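Local structure of uncharacterized HTH-type transcriptional regulator Rv0081 (Mycobacterium tuberculosis H37Rv, 6JMI) at residues R34-L39 with M73-A78. The protein probably binds DNA as a dimeric transcription factor of the ArsR/SmtB family and takes part in hypoxic gene regulation. Numbering follows the deposited sequence.
Sequences RSVGEL and MIYSIA
Val36 CG2 lies at the edge of the Tyr75 ring, near its plane, 3.5 Å from Tyr75 CE1. Ala66 of strand 64-68 and Leu55 of helix 48-60 also pack against the tyrosine, whose flat, largely apolar ring suits this buried place between sheet and helix. The other flat group, the Glu38 carboxylate, is met from above its plane by Ser35 N, which donates a hydrogen bond to Glu38 OE1. Val36 has its CG1 trans to the backbone N (chi1 -168°), which leaves CG2 as the branch directed at the ring; the same methyl touches CB of Met73 at 3.8 Å. A compact beta-branched residue can thus serve both neighbours.

The backbones pair as short antiparallel strands. Arg34 and Tyr75 form the hydrogen-bonded pair, with Arg34 N to Tyr75 O at 3.1 Å and Tyr75 N to Arg34 O at 2.7 Å. Ser35 and Ile74 are a non-hydrogen-bonded pair, CA to CA 4.1 Å, their side chains on the sheet face away from Tyr75. A weak bond from Val36 N to Met73 O, 3.3 Å, carries the pairing into the start of the helix.

Ser35 is the N-cap, a place suited to a short hydroxyl side chain. Ser35 OG accepts a weak bond from Glu38 N, and the glutamate, three residues on, is long enough to reach back to the Ser35 N-H, completing a capping box. Strand pairing, capping and apolar packing therefore coincide, fastening the beginning of the predicted helix-turn-helix to the beta-hairpin of this winged-helix fold.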
loop_
_atom_site.group_PDB
_atom_site.type_symbol
_atom_site.label_atom_id
_atom_site.label_comp_id
_atom_site.label_asym_id
_atom_site.label_seq_id
_atom_site.Cartn_x
_atom_site.Cartn_y
_atom_site.Cartn_z
ATOM N N ARG A 34 -3.946 18.825 -5.766
ATOM C CA ARG A 34 -5.386 19.019 -5.794
ATOM C C ARG A 34 -5.828 19.754 -4.536
ATOM O O ARG A 34 -5.258 19.551 -3.459
ATOM C CB ARG A 34 -6.092 17.666 -5.916
ATOM C CG ARG A 34 -5.552 16.847 -7.083
ATOM C CD ARG A 34 -5.726 17.541 -8.423
ATOM N NE ARG A 34 -5.283 16.692 -9.527
ATOM C CZ ARG A 34 -6.094 16.088 -10.387
ATOM N NH1 ARG A 34 -7.406 16.247 -10.289
ATOM N NH2 ARG A 34 -5.590 15.336 -11.356
ATOM N N SER A 35 -6.840 20.607 -4.669
ATOM C CA SER A 35 -7.452 21.223 -3.503
ATOM C C SER A 35 -8.658 20.402 -3.051
ATOM O O SER A 35 -9.052 19.420 -3.687
ATOM C CB SER A 35 -7.858 22.670 -3.794
ATOM O OG SER A 35 -8.807 22.742 -4.839
ATOM N N VAL A 36 -9.247 20.817 -1.927
ATOM C CA VAL A 36 -10.389 20.084 -1.389
ATOM C C VAL A 36 -11.591 20.201 -2.313
ATOM O O VAL A 36 -12.416 19.286 -2.386
ATOM C CB VAL A 36 -10.723 20.575 0.031
ATOM C CG1 VAL A 36 -11.708 19.624 0.698
ATOM C CG2 VAL A 36 -9.455 20.702 0.854
ATOM N N GLY A 37 -11.705 21.305 -3.054
ATOM C CA GLY A 37 -12.811 21.437 -3.990
ATOM C C GLY A 37 -12.601 20.616 -5.243
ATOM O O GLY A 37 -13.546 20.029 -5.783
ATOM N N GLU A 38 -11.356 20.545 -5.721
ATOM C CA GLU A 38 -11.047 19.716 -6.876
ATOM C C GLU A 38 -11.213 18.240 -6.547
ATOM O O GLU A 38 -11.690 17.461 -7.382
ATOM C CB GLU A 38 -9.624 20.010 -7.347
ATOM C CG GLU A 38 -9.374 21.483 -7.642
ATOM C CD GLU A 38 -7.922 21.803 -7.947
ATOM O OE1 GLU A 38 -7.070 20.900 -7.831
ATOM O OE2 GLU A 38 -7.640 22.953 -8.351
ATOM N N LEU A 39 -10.813 17.833 -5.339
ATOM C CA LEU A 39 -11.039 16.456 -4.916
ATOM C C LEU A 39 -12.525 16.177 -4.725
ATOM O O LEU A 39 -13.011 15.089 -5.058
ATOM C CB LEU A 39 -10.267 16.159 -3.629
ATOM C CG LEU A 39 -8.738 16.144 -3.737
ATOM C CD1 LEU A 39 -8.088 15.951 -2.372
ATOM C CD2 LEU A 39 -8.323 15.051 -4.699
ATOM N N MET A 73 -7.458 24.816 1.176
ATOM C CA MET A 73 -6.449 23.861 1.614
ATOM C C MET A 73 -6.029 23.044 0.396
ATOM O O MET A 73 -6.823 22.263 -0.137
ATOM C CB MET A 73 -7.003 22.975 2.734
ATOM C CG MET A 73 -7.056 23.655 4.107
ATOM S SD MET A 73 -7.835 22.616 5.360
ATOM C CE MET A 73 -6.425 21.656 5.904
ATOM N N ILE A 74 -4.796 23.241 -0.066
ATOM C CA ILE A 74 -4.264 22.491 -1.202
ATOM C C ILE A 74 -3.548 21.256 -0.672
ATOM O O ILE A 74 -2.662 21.360 0.184
ATOM C CB ILE A 74 -3.320 23.363 -2.052
ATOM C CG1 ILE A 74 -4.047 24.620 -2.538
ATOM C CG2 ILE A 74 -2.738 22.560 -3.234
ATOM C CD1 ILE A 74 -3.199 25.516 -3.408
ATOM N N TYR A 75 -3.939 20.086 -1.165
ATOM C CA TYR A 75 -3.340 18.827 -0.744
ATOM C C TYR A 75 -2.378 18.310 -1.805
ATOM O O TYR A 75 -2.536 18.570 -3.000
ATOM C CB TYR A 75 -4.407 17.768 -0.453
ATOM C CG TYR A 75 -5.101 17.935 0.881
ATOM C CD1 TYR A 75 -6.119 18.862 1.050
ATOM C CD2 TYR A 75 -4.745 17.146 1.969
ATOM C CE1 TYR A 75 -6.754 19.011 2.270
ATOM C CE2 TYR A 75 -5.376 17.286 3.190
ATOM C CZ TYR A 75 -6.378 18.219 3.336
ATOM O OH TYR A 75 -7.006 18.359 4.552
ATOM N N SER A 76 -1.367 17.577 -1.347
ATOM C CA SER A 76 -0.364 17.009 -2.234
ATOM C C SER A 76 0.290 15.835 -1.525
ATOM O O SER A 76 0.171 15.678 -0.308
ATOM C CB SER A 76 0.684 18.050 -2.644
ATOM N N ILE A 77 0.978 15.004 -2.308
ATOM C CA ILE A 77 1.687 13.868 -1.737
ATOM C C ILE A 77 2.878 14.366 -0.926
ATOM O O ILE A 77 3.512 15.377 -1.257
ATOM C CB ILE A 77 2.131 12.888 -2.838
ATOM C CG1 ILE A 77 3.016 13.597 -3.864
ATOM C CG2 ILE A 77 0.922 12.264 -3.512
ATOM C CD1 ILE A 77 3.601 12.672 -4.909
ATOM N N ALA A 78 3.179 13.655 0.157
ATOM C CA ALA A 78 4.304 13.993 1.021
ATOM C C ALA A 78 5.528 13.225 0.541
ATOM O O ALA A 78 5.575 11.995 0.647
ATOM C CB ALA A 78 3.984 13.670 2.479
#